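Local coordinates for protein 3-keto-5-aminohexanoate cleavage enzyme (Ralstonia eutropha, PDB 3C6C) that probably cleaves 3-keto-5-aminohexanoate or a related beta-keto acid, using a divalent metal, here nickel, bound in a TIM barrel, at residues Lys23-Cys28 and Ala62-Ile67; Lys134-Cys139 and Arg174-Leu179; Leu106-Leu111 and Tyr162-Arg167; Thr31-Phe36 and His68-Lys73; Met213-Leu218 and Trp241-Ile246. One frame throughout, in Å; residues are numbered along the deposited sequence. Where two conformers were deposited one is given.

Contact 1 of 5, residues Lys23-Cys28 and Ala62-Ile67. With NI (nickel (II) ion), chain B.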
# COMPACT_ATOMS: atom_id res chain seq x y z
N LYS A 23 -13.98 -13.93 16.20
CA LYS A 23 -13.25 -14.91 16.99
C LYS A 23 -11.94 -15.22 16.28
O LYS A 23 -11.91 -15.76 15.19
CB LYS A 23 -14.05 -16.20 17.18
CG LYS A 23 -15.44 -16.02 17.78
CD LYS A 23 -15.44 -16.01 19.27
N VAL A 24 -10.85 -14.86 16.95
CA VAL A 24 -9.51 -15.01 16.42
C VAL A 24 -8.91 -16.34 16.86
O VAL A 24 -8.90 -16.67 18.04
CB VAL A 24 -8.60 -13.86 16.94
CG1 VAL A 24 -7.13 -14.03 16.47
CG2 VAL A 24 -9.20 -12.50 16.58
N ILE A 25 -8.45 -17.13 15.89
CA ILE A 25 -7.80 -18.41 16.19
C ILE A 25 -6.39 -18.10 16.67
O ILE A 25 -5.64 -17.39 16.02
CB ILE A 25 -7.75 -19.39 14.99
CG1 ILE A 25 -9.17 -19.67 14.50
CG2 ILE A 25 -7.01 -20.68 15.39
CD1 ILE A 25 -9.28 -20.48 13.19
N LEU A 26 -6.07 -18.64 17.84
CA LEU A 26 -4.72 -18.50 18.43
C LEU A 26 -4.09 -19.86 18.58
O LEU A 26 -4.63 -20.78 19.25
CB LEU A 26 -4.79 -17.79 19.78
CG LEU A 26 -3.47 -17.40 20.55
CD1 LEU A 26 -3.79 -16.40 21.67
CD2 LEU A 26 -2.69 -18.60 21.12
N THR A 27 -2.96 -19.97 17.90
CA THR A 27 -2.07 -21.14 17.96
C THR A 27 -0.89 -20.83 18.87
O THR A 27 -0.26 -19.77 18.80
CB THR A 27 -1.56 -21.55 16.58
OG1 THR A 27 -2.66 -21.85 15.76
CG2 THR A 27 -0.61 -22.78 16.66
N CYS A 28 -0.63 -21.77 19.77
CA CYS A 28 0.59 -21.74 20.58
C CYS A 28 1.58 -22.79 20.14
O CYS A 28 1.28 -23.99 20.17
CB CYS A 28 0.29 -21.91 22.05
SG CYS A 28 1.69 -21.57 23.13
N ALA A 62 -5.71 -20.90 24.36
CA ALA A 62 -5.24 -21.25 23.00
C ALA A 62 -6.23 -22.18 22.29
O ALA A 62 -6.80 -23.09 22.89
CB ALA A 62 -3.83 -21.84 23.01
N SER A 63 -6.38 -21.93 20.99
CA SER A 63 -7.29 -22.69 20.13
C SER A 63 -6.62 -23.97 19.60
O SER A 63 -7.26 -25.01 19.43
CB SER A 63 -7.72 -21.87 18.91
OG SER A 63 -7.95 -20.49 19.22
N VAL A 64 -5.34 -23.82 19.31
CA VAL A 64 -4.51 -24.81 18.64
C VAL A 64 -3.12 -24.85 19.29
O VAL A 64 -2.59 -23.80 19.71
CB VAL A 64 -4.35 -24.47 17.10
CG1 VAL A 64 -3.61 -25.60 16.35
CG2 VAL A 64 -5.72 -24.18 16.41
N ALA A 65 -2.54 -26.05 19.35
CA ALA A 65 -1.14 -26.27 19.76
C ALA A 65 -0.32 -26.78 18.58
O ALA A 65 -0.66 -27.81 17.98
CB ALA A 65 -1.04 -27.28 20.93
N HIS A 66 0.73 -26.04 18.27
CA HIS A 66 1.72 -26.44 17.25
C HIS A 66 2.90 -27.11 17.94
O HIS A 66 3.56 -26.54 18.81
CB HIS A 66 2.14 -25.25 16.39
CG HIS A 66 3.20 -25.58 15.38
ND1 HIS A 66 2.94 -26.31 14.23
CD2 HIS A 66 4.53 -25.35 15.39
CE1 HIS A 66 4.07 -26.43 13.54
NE2 HIS A 66 5.04 -25.86 14.22
N ILE A 67 3.12 -28.35 17.54
CA ILE A 67 3.99 -29.30 18.24
C ILE A 67 5.17 -29.80 17.39
O ILE A 67 5.03 -30.21 16.23
CB ILE A 67 3.14 -30.54 18.67
CG1 ILE A 67 2.10 -30.14 19.72
CG2 ILE A 67 4.03 -31.71 19.13
CD1 ILE A 67 0.93 -31.14 19.75
NI NI B . 7.14 -25.25 13.65
O HOH W 1 9.10 -24.68 12.85
O HOH W 2 6.92 -26.24 11.81
O HOH W 3 6.40 -23.47 12.23

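Contact 2 of 5, residues Lys134-Cys139 and Arg174-Leu179. With EDO (1,2-ethanediol), chain E.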
# COMPACT_ATOMS: atom_id res chain seq x y z
N LYS A 134 5.32 -40.25 8.26
CA LYS A 134 5.13 -41.42 9.16
C LYS A 134 4.42 -41.03 10.48
O LYS A 134 3.47 -41.65 10.93
CB LYS A 134 6.47 -42.13 9.41
CG LYS A 134 6.43 -43.19 10.46
CD LYS A 134 5.34 -44.22 10.19
CE LYS A 134 5.43 -45.42 11.16
NZ LYS A 134 6.08 -45.10 12.48
N HIS A 135 4.90 -39.95 11.09
CA HIS A 135 4.32 -39.50 12.37
C HIS A 135 2.87 -39.06 12.22
O HIS A 135 2.06 -39.20 13.13
CB HIS A 135 5.18 -38.42 13.04
CG HIS A 135 5.22 -37.12 12.30
ND1 HIS A 135 5.74 -37.00 11.02
CD2 HIS A 135 4.83 -35.88 12.67
CE1 HIS A 135 5.65 -35.74 10.64
NE2 HIS A 135 5.11 -35.04 11.62
N LEU A 136 2.55 -38.57 11.04
CA LEU A 136 1.20 -38.08 10.78
C LEU A 136 0.23 -39.28 10.68
O LEU A 136 -0.89 -39.23 11.16
CB LEU A 136 1.14 -37.24 9.51
CG LEU A 136 1.94 -35.94 9.48
CD1 LEU A 136 1.58 -35.20 8.17
CD2 LEU A 136 1.63 -35.11 10.73
N GLU A 137 0.74 -40.34 10.08
CA GLU A 137 -0.01 -41.59 9.90
C GLU A 137 -0.33 -42.15 11.28
O GLU A 137 -1.42 -42.64 11.52
CB GLU A 137 0.80 -42.58 9.09
CG GLU A 137 1.02 -42.16 7.65
CD GLU A 137 1.95 -43.09 6.87
OE1 GLU A 137 2.66 -43.90 7.48
OE2 GLU A 137 1.97 -42.98 5.64
N ASP A 138 0.63 -42.03 12.19
CA ASP A 138 0.51 -42.66 13.52
C ASP A 138 -0.39 -41.82 14.42
O ASP A 138 -1.14 -42.36 15.25
CB ASP A 138 1.87 -42.77 14.23
CG ASP A 138 2.84 -43.76 13.60
OD1 ASP A 138 2.47 -44.60 12.72
OD2 ASP A 138 4.03 -43.70 14.01
N CYS A 139 -0.29 -40.50 14.30
CA CYS A 139 -0.90 -39.58 15.27
C CYS A 139 -2.23 -38.99 14.82
O CYS A 139 -3.05 -38.62 15.64
CB CYS A 139 0.05 -38.43 15.60
SG CYS A 139 1.58 -38.92 16.45
N ARG A 174 -1.24 -34.35 -1.18
CA ARG A 174 -2.09 -35.52 -1.49
C ARG A 174 -2.18 -36.51 -0.32
O ARG A 174 -3.27 -37.00 0.02
CB ARG A 174 -1.65 -36.24 -2.78
CG ARG A 174 -2.69 -37.24 -3.23
CD ARG A 174 -2.35 -37.88 -4.58
NE ARG A 174 -2.27 -36.93 -5.71
CZ ARG A 174 -3.29 -36.62 -6.51
NH1 ARG A 174 -4.49 -37.16 -6.31
NH2 ARG A 174 -3.12 -35.76 -7.50
N ARG A 175 -1.04 -36.75 0.35
CA ARG A 175 -1.02 -37.64 1.50
C ARG A 175 -1.89 -37.09 2.63
O ARG A 175 -2.63 -37.83 3.30
CB ARG A 175 0.40 -37.93 2.01
CG ARG A 175 1.13 -38.94 1.16
CD ARG A 175 0.37 -40.29 1.14
NE ARG A 175 0.52 -41.05 2.39
CZ ARG A 175 -0.45 -41.73 2.98
NH1 ARG A 175 -1.68 -41.73 2.47
NH2 ARG A 175 -0.20 -42.40 4.09
N PHE A 176 -1.83 -35.78 2.83
CA PHE A 176 -2.61 -35.14 3.89
C PHE A 176 -4.09 -35.33 3.59
O PHE A 176 -4.89 -35.61 4.48
CB PHE A 176 -2.34 -33.62 4.00
CG PHE A 176 -1.02 -33.23 4.67
CD1 PHE A 176 0.15 -33.97 4.55
CD2 PHE A 176 -0.95 -32.04 5.39
CE1 PHE A 176 1.34 -33.56 5.16
CE2 PHE A 176 0.22 -31.63 5.98
CZ PHE A 176 1.37 -32.37 5.85
N GLN A 177 -4.44 -35.19 2.32
CA GLN A 177 -5.86 -35.33 1.92
C GLN A 177 -6.35 -36.71 2.25
O GLN A 177 -7.42 -36.90 2.83
CB GLN A 177 -6.06 -35.13 0.42
CG GLN A 177 -6.04 -33.69 -0.01
CD GLN A 177 -6.24 -33.57 -1.50
OE1 GLN A 177 -5.43 -34.07 -2.28
NE2 GLN A 177 -7.31 -32.90 -1.91
N GLU A 178 -5.53 -37.68 1.87
CA GLU A 178 -5.81 -39.11 2.11
C GLU A 178 -5.98 -39.45 3.59
O GLU A 178 -6.84 -40.24 3.97
CB GLU A 178 -4.69 -39.99 1.50
CG GLU A 178 -4.74 -40.02 -0.01
CD GLU A 178 -3.52 -40.60 -0.69
OE1 GLU A 178 -2.50 -40.85 -0.03
OE2 GLU A 178 -3.58 -40.80 -1.92
N LEU A 179 -5.16 -38.81 4.41
CA LEU A 179 -5.12 -39.06 5.86
C LEU A 179 -6.16 -38.23 6.61
O LEU A 179 -6.39 -38.42 7.81
CB LEU A 179 -3.73 -38.71 6.44
CG LEU A 179 -2.59 -39.69 6.09
CD1 LEU A 179 -1.24 -39.07 6.47
CD2 LEU A 179 -2.80 -41.07 6.74
C1 EDO E . -7.83 -35.72 11.68
O1 EDO E . -8.44 -36.33 12.82
C2 EDO E . -6.99 -36.73 10.91
O2 EDO E . -7.81 -37.82 10.47
O HOH W 4 3.10 -42.38 2.59

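Contact 3 of 5, residues Leu106-Leu111 and Tyr162-Arg167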
# COMPACT_ATOMS: atom_id res chain seq x y z
N LEU A 106 9.83 -30.94 8.73
CA LEU A 106 10.98 -31.89 8.83
C LEU A 106 11.37 -32.57 7.52
O LEU A 106 10.56 -32.73 6.61
CB LEU A 106 10.65 -32.96 9.88
CG LEU A 106 9.33 -33.75 9.70
CD1 LEU A 106 9.51 -35.08 8.96
CD2 LEU A 106 8.65 -33.96 11.07
N GLY A 107 12.65 -32.91 7.43
CA GLY A 107 13.20 -33.70 6.31
C GLY A 107 13.42 -32.97 5.00
O GLY A 107 13.34 -33.57 3.92
N ALA A 108 13.67 -31.67 5.10
CA ALA A 108 13.86 -30.80 3.94
C ALA A 108 15.15 -30.02 4.10
O ALA A 108 15.36 -28.97 3.51
CB ALA A 108 12.66 -29.83 3.75
N PHE A 109 15.99 -30.55 4.97
CA PHE A 109 17.22 -29.85 5.41
C PHE A 109 18.45 -30.21 4.57
O PHE A 109 18.98 -31.30 4.65
CB PHE A 109 17.44 -30.14 6.91
CG PHE A 109 18.69 -29.52 7.49
CD1 PHE A 109 18.75 -28.15 7.75
CD2 PHE A 109 19.78 -30.30 7.80
CE1 PHE A 109 19.88 -27.58 8.29
CE2 PHE A 109 20.93 -29.74 8.36
CZ PHE A 109 20.98 -28.38 8.60
N LEU A 110 18.85 -29.25 3.74
CA LEU A 110 19.94 -29.42 2.76
C LEU A 110 21.12 -28.54 3.07
O LEU A 110 21.00 -27.33 3.26
CB LEU A 110 19.45 -29.13 1.33
CG LEU A 110 20.49 -29.21 0.22
CD1 LEU A 110 20.98 -30.66 0.03
CD2 LEU A 110 19.93 -28.68 -1.10
N LEU A 111 22.28 -29.19 3.11
CA LEU A 111 23.57 -28.52 3.31
C LEU A 111 24.48 -28.83 2.13
O LEU A 111 25.18 -29.84 2.13
CB LEU A 111 24.25 -28.96 4.62
CG LEU A 111 23.62 -28.52 5.93
CD1 LEU A 111 24.23 -29.31 7.10
CD2 LEU A 111 23.76 -27.01 6.16
N TYR A 162 16.47 -24.87 2.57
CA TYR A 162 15.20 -25.61 2.72
C TYR A 162 14.82 -26.10 1.36
O TYR A 162 14.58 -25.30 0.47
CB TYR A 162 14.01 -24.75 3.20
CG TYR A 162 13.68 -24.79 4.68
CD1 TYR A 162 14.04 -25.87 5.47
CD2 TYR A 162 12.98 -23.75 5.26
CE1 TYR A 162 13.73 -25.90 6.81
CE2 TYR A 162 12.66 -23.76 6.61
CZ TYR A 162 13.04 -24.84 7.38
OH TYR A 162 12.74 -24.87 8.71
N LEU A 163 14.76 -27.41 1.22
CA LEU A 163 14.48 -28.06 -0.07
C LEU A 163 13.17 -28.83 -0.08
O LEU A 163 13.06 -29.98 0.39
CB LEU A 163 15.64 -28.98 -0.49
CG LEU A 163 15.51 -29.60 -1.88
CD1 LEU A 163 15.70 -28.53 -2.95
CD2 LEU A 163 16.50 -30.76 -2.05
N ASN A 164 12.17 -28.12 -0.57
CA ASN A 164 10.83 -28.67 -0.77
C ASN A 164 10.36 -28.43 -2.20
O ASN A 164 9.76 -27.40 -2.52
CB ASN A 164 9.85 -28.03 0.22
CG ASN A 164 10.18 -28.38 1.65
OD1 ASN A 164 9.98 -29.51 2.10
ND2 ASN A 164 10.68 -27.41 2.38
N THR A 165 10.66 -29.41 -3.05
CA THR A 165 10.34 -29.33 -4.48
C THR A 165 8.84 -29.32 -4.63
O THR A 165 8.12 -29.84 -3.79
CB THR A 165 10.93 -30.53 -5.27
OG1 THR A 165 10.35 -31.74 -4.77
CG2 THR A 165 12.46 -30.61 -5.12
N THR A 166 8.36 -28.68 -5.68
CA THR A 166 6.92 -28.60 -5.91
C THR A 166 6.35 -30.02 -6.09
O THR A 166 5.19 -30.31 -5.78
CB THR A 166 6.57 -27.67 -7.10
OG1 THR A 166 7.28 -28.10 -8.27
CG2 THR A 166 6.94 -26.19 -6.77
N ARG A 167 7.23 -30.90 -6.54
CA ARG A 167 6.87 -32.31 -6.77
C ARG A 167 6.58 -32.99 -5.42
O ARG A 167 5.56 -33.67 -5.21
CB ARG A 167 8.03 -33.03 -7.47
CG ARG A 167 7.81 -34.50 -7.74
CD ARG A 167 9.00 -35.08 -8.53
NE ARG A 167 10.26 -34.92 -7.81
CZ ARG A 167 11.44 -34.65 -8.37
NH1 ARG A 167 11.52 -34.50 -9.69
NH2 ARG A 167 12.52 -34.50 -7.62

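Contact 4 of 5, residues Thr31-Phe36 and His68-Lys73. With NI (nickel (II) ion), chain B.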
# COMPACT_ATOMS: atom_id res chain seq x y z
N THR A 31 7.30 -25.33 21.54
CA THR A 31 8.74 -25.58 21.77
C THR A 31 9.65 -25.39 20.55
O THR A 31 10.75 -24.87 20.66
CB THR A 31 8.96 -26.98 22.45
OG1 THR A 31 10.31 -27.05 22.94
CG2 THR A 31 8.67 -28.18 21.50
N GLY A 32 9.21 -25.90 19.41
CA GLY A 32 9.99 -25.82 18.21
C GLY A 32 11.23 -26.68 18.24
O GLY A 32 11.37 -27.56 19.08
N ASN A 33 12.13 -26.39 17.31
CA ASN A 33 13.39 -27.16 17.21
C ASN A 33 14.64 -26.27 17.13
O ASN A 33 15.73 -26.76 16.91
CB ASN A 33 13.35 -28.14 16.04
CG ASN A 33 12.66 -29.49 16.42
OD1 ASN A 33 11.87 -30.01 15.64
ND2 ASN A 33 12.93 -29.99 17.63
N ALA A 34 14.49 -24.97 17.34
CA ALA A 34 15.66 -24.09 17.52
C ALA A 34 16.46 -24.58 18.74
O ALA A 34 15.92 -25.11 19.69
CB ALA A 34 15.25 -22.63 17.68
N PRO A 35 17.78 -24.42 18.71
CA PRO A 35 18.63 -24.87 19.83
C PRO A 35 18.12 -24.50 21.23
O PRO A 35 17.70 -23.37 21.51
CB PRO A 35 19.97 -24.19 19.53
CG PRO A 35 20.01 -24.13 18.02
CD PRO A 35 18.58 -23.76 17.65
N PHE A 36 18.18 -25.49 22.10
CA PHE A 36 17.80 -25.34 23.52
C PHE A 36 18.76 -24.37 24.18
O PHE A 36 19.97 -24.55 24.15
CB PHE A 36 17.79 -26.74 24.21
CG PHE A 36 17.59 -26.72 25.70
CD1 PHE A 36 16.73 -25.83 26.31
CD2 PHE A 36 18.25 -27.66 26.50
CE1 PHE A 36 16.54 -25.87 27.69
CE2 PHE A 36 18.08 -27.70 27.87
CZ PHE A 36 17.22 -26.80 28.48
N HIS A 68 6.33 -29.65 18.00
CA HIS A 68 7.58 -30.32 17.61
C HIS A 68 7.94 -31.24 18.76
O HIS A 68 7.45 -31.11 19.88
CB HIS A 68 8.76 -29.35 17.47
CG HIS A 68 8.71 -28.47 16.26
ND1 HIS A 68 9.67 -28.51 15.28
CD2 HIS A 68 7.85 -27.49 15.92
CE1 HIS A 68 9.38 -27.61 14.35
NE2 HIS A 68 8.28 -26.98 14.72
N VAL A 69 8.85 -32.15 18.47
CA VAL A 69 9.49 -32.97 19.51
C VAL A 69 10.98 -32.73 19.50
O VAL A 69 11.54 -32.26 18.50
CB VAL A 69 9.17 -34.50 19.35
CG1 VAL A 69 7.68 -34.73 19.59
CG2 VAL A 69 9.65 -35.06 18.01
N ARG A 70 11.60 -32.99 20.65
CA ARG A 70 13.02 -32.81 20.85
C ARG A 70 13.66 -34.09 21.35
O ARG A 70 13.00 -34.94 21.98
CB ARG A 70 13.27 -31.67 21.86
CG ARG A 70 12.96 -30.28 21.34
CD ARG A 70 13.17 -29.20 22.43
NE ARG A 70 12.86 -27.87 21.89
CZ ARG A 70 13.74 -27.06 21.32
NH1 ARG A 70 15.02 -27.43 21.18
NH2 ARG A 70 13.35 -25.88 20.86
N ASP A 71 14.93 -34.26 21.07
CA ASP A 71 15.66 -35.40 21.65
C ASP A 71 15.61 -35.28 23.16
O ASP A 71 16.14 -34.31 23.69
CB ASP A 71 17.11 -35.41 21.18
CG ASP A 71 17.91 -36.56 21.79
OD1 ASP A 71 17.79 -36.85 23.00
OD2 ASP A 71 18.66 -37.18 21.02
N PRO A 72 14.96 -36.25 23.84
CA PRO A 72 14.51 -36.07 25.22
C PRO A 72 15.68 -35.93 26.12
O PRO A 72 15.53 -35.51 27.25
CB PRO A 72 13.76 -37.36 25.55
CG PRO A 72 13.46 -38.01 24.26
CD PRO A 72 14.48 -37.51 23.26
N LYS A 73 16.82 -36.28 25.56
CA LYS A 73 18.08 -36.17 26.26
C LYS A 73 18.51 -34.74 26.14
O LYS A 73 18.40 -33.94 27.08
CB LYS A 73 19.19 -37.02 25.62
CG LYS A 73 19.22 -38.49 26.04
CD LYS A 73 20.25 -39.26 25.21
CE LYS A 73 20.15 -40.77 25.43
NZ LYS A 73 21.18 -41.57 24.68
NI NI B . 7.14 -25.25 13.65
O HOH W 5 10.03 -32.02 15.79
O HOH W 1 9.10 -24.68 12.85
O HOH W 2 6.92 -26.24 11.81
O HOH W 3 6.40 -23.47 12.23

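Contact 5 of 5, residues Met213-Leu218 and Trp241-Ile246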
# COMPACT_ATOMS: atom_id res chain seq x y z
N MSE A 213 1.70 -16.80 7.18
CA MSE A 213 2.92 -16.05 6.87
C MSE A 213 3.91 -16.13 8.03
O MSE A 213 3.62 -15.72 9.15
CB MSE A 213 2.65 -14.56 6.66
CG MSE A 213 1.52 -14.22 5.76
SE MSE A 213 1.32 -12.29 5.80
CE MSE A 213 -0.29 -12.32 5.10
N VAL A 214 5.07 -16.70 7.71
CA VAL A 214 6.26 -16.66 8.55
C VAL A 214 7.01 -15.36 8.26
O VAL A 214 7.49 -15.14 7.14
CB VAL A 214 7.19 -17.89 8.29
CG1 VAL A 214 8.38 -17.87 9.29
CG2 VAL A 214 6.39 -19.22 8.41
N LEU A 215 7.08 -14.49 9.26
CA LEU A 215 7.69 -13.16 9.08
C LEU A 215 8.95 -12.96 9.90
O LEU A 215 9.02 -13.29 11.06
CB LEU A 215 6.69 -12.03 9.38
CG LEU A 215 5.37 -12.03 8.59
CD1 LEU A 215 4.40 -11.01 9.15
CD2 LEU A 215 5.64 -11.78 7.08
N GLY A 216 9.94 -12.40 9.24
CA GLY A 216 11.22 -12.06 9.85
C GLY A 216 12.26 -13.14 9.91
O GLY A 216 13.29 -13.00 10.59
N VAL A 217 12.01 -14.25 9.23
CA VAL A 217 13.02 -15.29 9.09
C VAL A 217 13.91 -14.91 7.90
O VAL A 217 13.43 -14.40 6.88
CB VAL A 217 12.40 -16.67 8.93
CG1 VAL A 217 13.47 -17.72 8.54
CG2 VAL A 217 11.70 -17.05 10.22
N LEU A 218 15.21 -15.09 8.05
CA LEU A 218 16.14 -14.82 6.95
C LEU A 218 16.22 -16.09 6.08
O LEU A 218 16.37 -17.20 6.62
CB LEU A 218 17.52 -14.42 7.48
CG LEU A 218 17.54 -13.21 8.42
CD1 LEU A 218 18.97 -12.94 8.86
CD2 LEU A 218 16.97 -11.95 7.78
N TRP A 241 -6.23 -17.13 7.11
CA TRP A 241 -4.80 -16.81 7.14
C TRP A 241 -4.37 -16.35 8.52
O TRP A 241 -5.17 -15.84 9.32
CB TRP A 241 -4.39 -15.78 6.08
CG TRP A 241 -4.89 -14.42 6.31
CD1 TRP A 241 -6.11 -13.93 5.95
CD2 TRP A 241 -4.22 -13.36 7.00
NE1 TRP A 241 -6.23 -12.62 6.36
CE2 TRP A 241 -5.09 -12.25 7.02
CE3 TRP A 241 -2.97 -13.25 7.61
CZ2 TRP A 241 -4.75 -11.04 7.63
CZ3 TRP A 241 -2.62 -12.03 8.18
CH2 TRP A 241 -3.52 -10.96 8.21
N ALA A 242 -3.10 -16.60 8.77
CA ALA A 242 -2.40 -16.16 10.00
C ALA A 242 -1.05 -15.57 9.63
O ALA A 242 -0.57 -15.73 8.52
CB ALA A 242 -2.24 -17.33 10.94
N ALA A 243 -0.46 -14.86 10.58
CA ALA A 243 0.88 -14.32 10.43
C ALA A 243 1.51 -14.29 11.81
O ALA A 243 0.81 -14.12 12.81
CB ALA A 243 0.82 -12.90 9.82
N PHE A 244 2.80 -14.55 11.86
CA PHE A 244 3.52 -14.43 13.14
C PHE A 244 4.94 -13.93 12.97
O PHE A 244 5.49 -13.96 11.89
CB PHE A 244 3.48 -15.77 13.87
CG PHE A 244 4.41 -16.81 13.32
CD1 PHE A 244 4.00 -17.68 12.34
CD2 PHE A 244 5.71 -16.93 13.81
CE1 PHE A 244 4.84 -18.63 11.87
CE2 PHE A 244 6.58 -17.89 13.32
CZ PHE A 244 6.14 -18.76 12.35
N GLY A 245 5.47 -13.41 14.06
CA GLY A 245 6.84 -12.99 14.14
C GLY A 245 7.62 -13.66 15.26
O GLY A 245 7.12 -14.38 16.13
N ILE A 246 8.90 -13.38 15.19
CA ILE A 246 9.91 -13.99 16.06
C ILE A 246 10.46 -12.97 17.05
O ILE A 246 10.58 -11.78 16.73
CB ILE A 246 11.08 -14.53 15.18
CG1 ILE A 246 10.56 -15.50 14.09
CG2 ILE A 246 12.15 -15.18 16.03
CD1 ILE A 246 9.86 -16.70 14.65
O HOH W 6 9.82 -11.69 13.16

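Contact 1 of 5, residues Lys23-Cys28 and Ala62-Ile67
The His66 imidazole rises from within strand 64-70; its NE2 binds the nickel ion at 2.3 Å and a metal-bound water lies at the ring edge, in its plane, while His66 CB packs against Thr27 CG2, 3.7 Å away. CG is anti to the backbone N (chi1 177°), which carries the ring onward to the metal, where His68 and Glu269 are the other protein ligands. The contact is the parallel pairing within a beta-alpha-beta unit of the TIM barrel, strand 23-29, helix 47-60 and strand 64-70. Thr27 pairs with Val64, its OG1 3.4 Å from Val64 CB, and Cys28 pairs with Ala65 on the other face, toward helix 47-60. Cys28 N donates to Val64 O, and His66 N to Cys28 O. At the start of the pairing Leu26 O receives both Ser63 N (2.7 Å) and Val64 N (3.1 Å). Ser63 OG, also hydrogen-bonded to Ala301 O, takes the Leu26 N-H at 3.0 Å in a nearly straight bond.

Contact 2 of 5, residues Lys134-Cys139 and Arg174-Leu179
Glu137 OE2 receives Arg175 NH2 at 2.7 Å in a salt bridge, and a water that accepts from Arg175 NE adds a weak, longer bond to the same oxygen. The link ties together two nearly parallel outer helices of the TIM barrel, 134-139 and 166-179, whose axes pass 10.9 Å apart here. The donor nitrogen reaches OE2 from the anti side, 28° out of the carboxylate plane, whereas the oxygen lies close to the guanidinium plane; the two flat groups are turned 65° apart. Bends at chi2 and chi3 curl the Arg175 chain, and NH1 forms a second salt bridge, to Glu178 OE1 at 2.8 Å. With carboxylates at two points of its edge, the guanidinium is restrained in rotation, and its charge is probably well balanced. Leu179 CD1 lies over one guanidinium face, 4.2 Å above the plane and offset toward the rim, and also meets Glu137 CG at 4.0 Å. Beneath this polar network the helices meet through Leu136 and Phe176, which both pack on Ala144 of strand 143-147. Leu136 CD1 approaches the Phe176 ring obliquely, coming within 3.4 Å of CE1.

Contact 3 of 5, residues Leu106-Leu111 and Tyr162-Arg167
Leu163 points toward residues 106-111, its CB 4.0 Å from Ala108 O. With CG anti to the backbone N (chi1 -174°), the chain continues to the CD2 methyl, which meets Leu110 CD2 at 4.1 Å, the two leucines lying at an oblique angle. The same residue's backbone makes the polar link: Leu163 N donates to Ala108 O at 2.8 Å, almost straight and in the carbonyl plane. Tyr162 CA lies 3.5 Å from that oxygen, so Ala108 O is met by one hydrogen bond and one weaker CA-H...O contact. Phe109 and Tyr162 form an antiparallel, non-hydrogen-bonded pair. The Ala108 methyl points toward the other segment and comes within 3.4 Å of Leu163 O. In one of two conformers, and so less certainly, the Asn164 amide also lies against this methyl, while its OD1 accepts from Arg132 and its ND2 donates to Thr149 O. Ala108 and Phe109 together face Asp125 in a classic beta bulge. The contact thus belongs to the four-stranded antiparallel sheet, where strand 108-113 lies between strands 125-126 and 158-162. Thr165 then caps the N-terminus of helix 166-179 through Thr168 N, and Leu163 packs on Val161 of the second subunit, so the turn from sheet to helix lies at a subunit interface.

Contact 4 of 5, residues Thr31-Phe36 and His68-Lys73
Asn33 sets its amide nearly perpendicular (83°) to the His68 imidazole, and its OD1 receives the ring's ND1-H at 2.7 Å. This is second-shell support of the metal site at the C-terminal end of the TIM-barrel strands: the oxygen lies in the ring plane, although the donor sits above the amide carbonyl plane, and NE2 on the far side of the ring binds nickel at 2.3 Å. Gly32 CA lies over one ring face in a CH-pi contact, 3.7 Å from the centroid. Asn33 ND2 donates to Val69 O at 2.8 Å, so both ends of the amide are held. Thr31 and the extended Arg70 chain slide past each other in opposite directions, bringing Arg70 NE to Thr31 OG1 (2.9 Å), which also bonds Pro44 O. Arg70 NH2 reaches Thr31 O, and Arg70 NH1 has a further partner in Gly75 O. The loop then passes over one guanidinium face, Asn33 CA 3.8 Å above it, before Ala34 O, at the edge, takes both Arg70 NH1 and NH2, each at 2.9 Å.

Contact 5 of 5, residues Met213-Leu218 and Trp241-Ile246
Strands 210-214 and 240-244, joined through helix 225-232, form a beta-alpha-beta unit of the TIM barrel, and this contact is their parallel pairing and its extension beyond the C-terminal ends. Met213 N donates to Ala242 O at 2.8 Å, Phe244 N to Met213 O at 3.1 Å, and Leu215 N to Phe244 O. Past the last of these a water replaces the direct bond, donating to Leu215 O and accepting from Ile246 N. On the face turned to helix 225-232, Met213 CB packs on Ala243 CB at 4.0 Å. The extended chain of Met213, present as selenomethionine, brings CE to 3.8 Å from Trp241 CE3 in an oblique Met-aromatic contact, with SE 5.5 Å from the centroid of the six-membered ring. On the other face Val214 and Phe244 point the same way, Val214 CG2 meeting Phe244 CE1 at 3.8 Å. The Phe244 ring has CG between the backbone N and the carbonyl carbon (chi1 76°), which swings it toward Val214; Arg265 makes a cation-pi contact with it. Backbone bonds therefore fix the register, apolar side chains meet on both faces, and the water bridge is consistent with the pairing giving way to solvent near the C-terminal ends of the strands.

Overall arrangement
The nickel ion joins contacts 1 and 4: residues 62-67 and 68-73 follow one another on strand 64-70, and each contact supplies one histidine ligand although their centres lie 19 Å apart. Contact 5 belongs to the same barrel sheet, with its centre 15 Å from that of contact 1, and its Ile246 side chain comes within about 3 Å of bound diethylene glycol and of an acetate probably from the crystallisation liquor. Contacts 2 and 3 share helix 166-179 and touch where His135 CE1 packs on Leu106 CD2 at 3.5 Å. The Tyr162 side chain of contact 3 comes to about 7 Å from the nickel, whereas the Leu136 side chain of contact 2 stays about 12 Å from it, in the outer helical layer.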